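Long-range contact in AT5G66160 protein (Arabidopsis thaliana, PDB 7BVW), which probably acts as a receptor sorting proteins to the protein storage vacuole, its zinc-binding RING-H2 domain serving as an E3 ubiquitin ligase module: residues 49-54 with 69-74. Numbering follows the deposited sequence.
Sequences CQHAFH and CPVCKH. With ZN (zinc ion), chain D; ZN (zinc ion), chain C.
C49 and H51 meet C69 and C72 around a single zinc ion, which joins the two segments where no hydrogen bond runs between them. The ND1 atom of H51 lies 2.0 Å from the zinc, and SG of C49, C69 and C72 each bind it at 2.3 Å. The thiolate of C69 is held from its own turn as well: with SG anti to the backbone N (chi1 171°), it accepts the amide N-H of V71 at 3.3 Å from N to SG and, almost straight, that of C72. These bonds would probably temper the charge gathered on the sulfur.

The tight side lies toward the helix 55-65. There the outer rim of the F53 ring meets P70 and V71 of residues 69-74: CE2 stands 3.6 Å from CG2 of V71, CZ rests 3.8 Å from CG of P70, and SG of C69 lies in the ring plane, at its edge. I33, L47 and I58 also touch this buried phenyl group. Shortening F53 to an alanine is likely to open a gap beside SG of C69, leaving CG2 of V71 without its phenyl neighbour and P70 with one apolar contact fewer.

The other side is looser and nearer solvent. V71, itself exposed, splits its two methyls between the rings, CG1 sitting over one face of H51, 4.1 Å from the ring centroid, while SG of C72 lies in plane at that ring's edge. Farther along, H74 meets C49 chiefly through CB, 3.8 Å from CB of C49, with the near side of its ring a little farther off.

H54, at the far end of the strand 52-54, instead binds a second zinc with C31, C34 and C57. Ligands interleaved in this way between two zinc sites form the cross-brace arrangement of the RING-H2 finger.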
loop_
_atom_site.group_PDB
_atom_site.type_symbol
_atom_site.label_atom_id
_atom_site.label_comp_id
_atom_site.label_asym_id
_atom_site.label_seq_id
_atom_site.Cartn_x
_atom_site.Cartn_y
_atom_site.Cartn_z
ATOM N N CYS A 49 -8.339 2.801 2.675
ATOM C CA CYS A 49 -8.351 3.953 3.568
ATOM C C CYS A 49 -7.748 5.198 2.933
ATOM O O CYS A 49 -7.656 6.230 3.612
ATOM C CB CYS A 49 -7.604 3.615 4.858
ATOM S SG CYS A 49 -5.960 2.934 4.567
ATOM N N GLN A 50 -7.331 5.114 1.663
ATOM C CA GLN A 50 -6.818 6.212 0.839
ATOM C C GLN A 50 -5.354 6.538 1.111
ATOM O O GLN A 50 -4.899 7.641 0.789
ATOM C CB GLN A 50 -7.654 7.492 0.981
ATOM C CG GLN A 50 -9.127 7.322 0.632
ATOM C CD GLN A 50 -9.333 6.768 -0.759
ATOM O OE1 GLN A 50 -9.145 7.466 -1.755
ATOM N NE2 GLN A 50 -9.715 5.499 -0.838
ATOM N N HIS A 51 -4.590 5.609 1.680
ATOM C CA HIS A 51 -3.148 5.767 1.837
ATOM C C HIS A 51 -2.423 4.893 0.825
ATOM O O HIS A 51 -2.787 3.729 0.622
ATOM C CB HIS A 51 -2.696 5.402 3.253
ATOM C CG HIS A 51 -3.248 6.301 4.313
ATOM N ND1 HIS A 51 -4.108 5.855 5.293
ATOM C CD2 HIS A 51 -3.068 7.623 4.547
ATOM C CE1 HIS A 51 -4.430 6.859 6.087
ATOM N NE2 HIS A 51 -3.812 7.945 5.656
ATOM N N ALA A 52 -1.397 5.456 0.193
ATOM C CA ALA A 52 -0.634 4.761 -0.829
ATOM C C ALA A 52 0.789 4.503 -0.353
ATOM O O ALA A 52 1.330 5.222 0.492
ATOM C CB ALA A 52 -0.616 5.556 -2.138
ATOM N N PHE A 53 1.390 3.454 -0.910
ATOM C CA PHE A 53 2.738 3.055 -0.537
ATOM C C PHE A 53 3.453 2.513 -1.762
ATOM O O PHE A 53 2.836 2.246 -2.796
ATOM C CB PHE A 53 2.734 1.981 0.561
ATOM C CG PHE A 53 1.886 2.322 1.753
ATOM C CD1 PHE A 53 0.533 2.024 1.768
ATOM C CD2 PHE A 53 2.447 2.916 2.869
ATOM C CE1 PHE A 53 -0.246 2.333 2.867
ATOM C CE2 PHE A 53 1.671 3.225 3.969
ATOM C CZ PHE A 53 0.321 2.931 3.969
ATOM N N HIS A 54 4.767 2.348 -1.634
ATOM C CA HIS A 54 5.500 1.486 -2.549
ATOM C C HIS A 54 4.826 0.121 -2.593
ATOM O O HIS A 54 4.468 -0.438 -1.552
ATOM C CB HIS A 54 6.959 1.344 -2.098
ATOM C CG HIS A 54 7.833 2.499 -2.475
ATOM N ND1 HIS A 54 8.783 3.022 -1.624
ATOM C CD2 HIS A 54 7.917 3.217 -3.619
ATOM C CE1 HIS A 54 9.406 4.021 -2.223
ATOM N NE2 HIS A 54 8.899 4.160 -3.436
ATOM N N CYS A 69 -3.690 -1.068 7.680
ATOM C CA CYS A 69 -2.850 -0.011 7.130
ATOM C C CYS A 69 -1.817 0.419 8.168
ATOM O O CYS A 69 -2.178 0.729 9.305
ATOM C CB CYS A 69 -3.711 1.181 6.717
ATOM S SG CYS A 69 -2.757 2.649 6.271
ATOM N N PRO A 70 -0.521 0.448 7.816
ATOM C CA PRO A 70 0.499 0.844 8.801
ATOM C C PRO A 70 0.480 2.323 9.168
ATOM O O PRO A 70 1.263 2.734 10.034
ATOM C CB PRO A 70 1.814 0.469 8.100
ATOM C CG PRO A 70 1.484 0.491 6.645
ATOM C CD PRO A 70 0.064 0.027 6.536
ATOM N N VAL A 71 -0.385 3.135 8.559
ATOM C CA VAL A 71 -0.450 4.559 8.875
ATOM C C VAL A 71 -1.634 4.835 9.792
ATOM O O VAL A 71 -1.470 5.406 10.877
ATOM C CB VAL A 71 -0.539 5.410 7.597
ATOM C CG1 VAL A 71 -0.735 6.877 7.955
ATOM C CG2 VAL A 71 0.711 5.219 6.750
ATOM N N CYS A 72 -2.833 4.435 9.369
ATOM C CA CYS A 72 -4.052 4.729 10.111
ATOM C C CYS A 72 -4.660 3.502 10.779
ATOM O O CYS A 72 -5.695 3.630 11.444
ATOM C CB CYS A 72 -5.089 5.380 9.188
ATOM S SG CYS A 72 -5.855 4.258 8.001
ATOM N N LYS A 73 -4.053 2.325 10.614
ATOM C CA LYS A 73 -4.471 1.086 11.273
ATOM C C LYS A 73 -5.875 0.643 10.871
ATOM O O LYS A 73 -6.527 -0.105 11.606
ATOM C CB LYS A 73 -4.362 1.202 12.800
ATOM C CG LYS A 73 -2.922 1.257 13.303
ATOM N N HIS A 74 -6.352 1.083 9.710
ATOM C CA HIS A 74 -7.609 0.577 9.171
ATOM C C HIS A 74 -7.487 -0.916 8.896
ATOM O O HIS A 74 -6.654 -1.342 8.093
ATOM C CB HIS A 74 -7.974 1.331 7.893
ATOM C CG HIS A 74 -9.010 0.643 7.058
ATOM N ND1 HIS A 74 -10.363 0.810 7.260
ATOM C CD2 HIS A 74 -8.887 -0.212 6.015
ATOM C CE1 HIS A 74 -11.029 0.088 6.376
ATOM N NE2 HIS A 74 -10.158 -0.542 5.610
HETATM ZN ZN ZN D . -4.614 4.043 6.039
HETATM ZN ZN ZN C . 8.457 2.220 0.486
#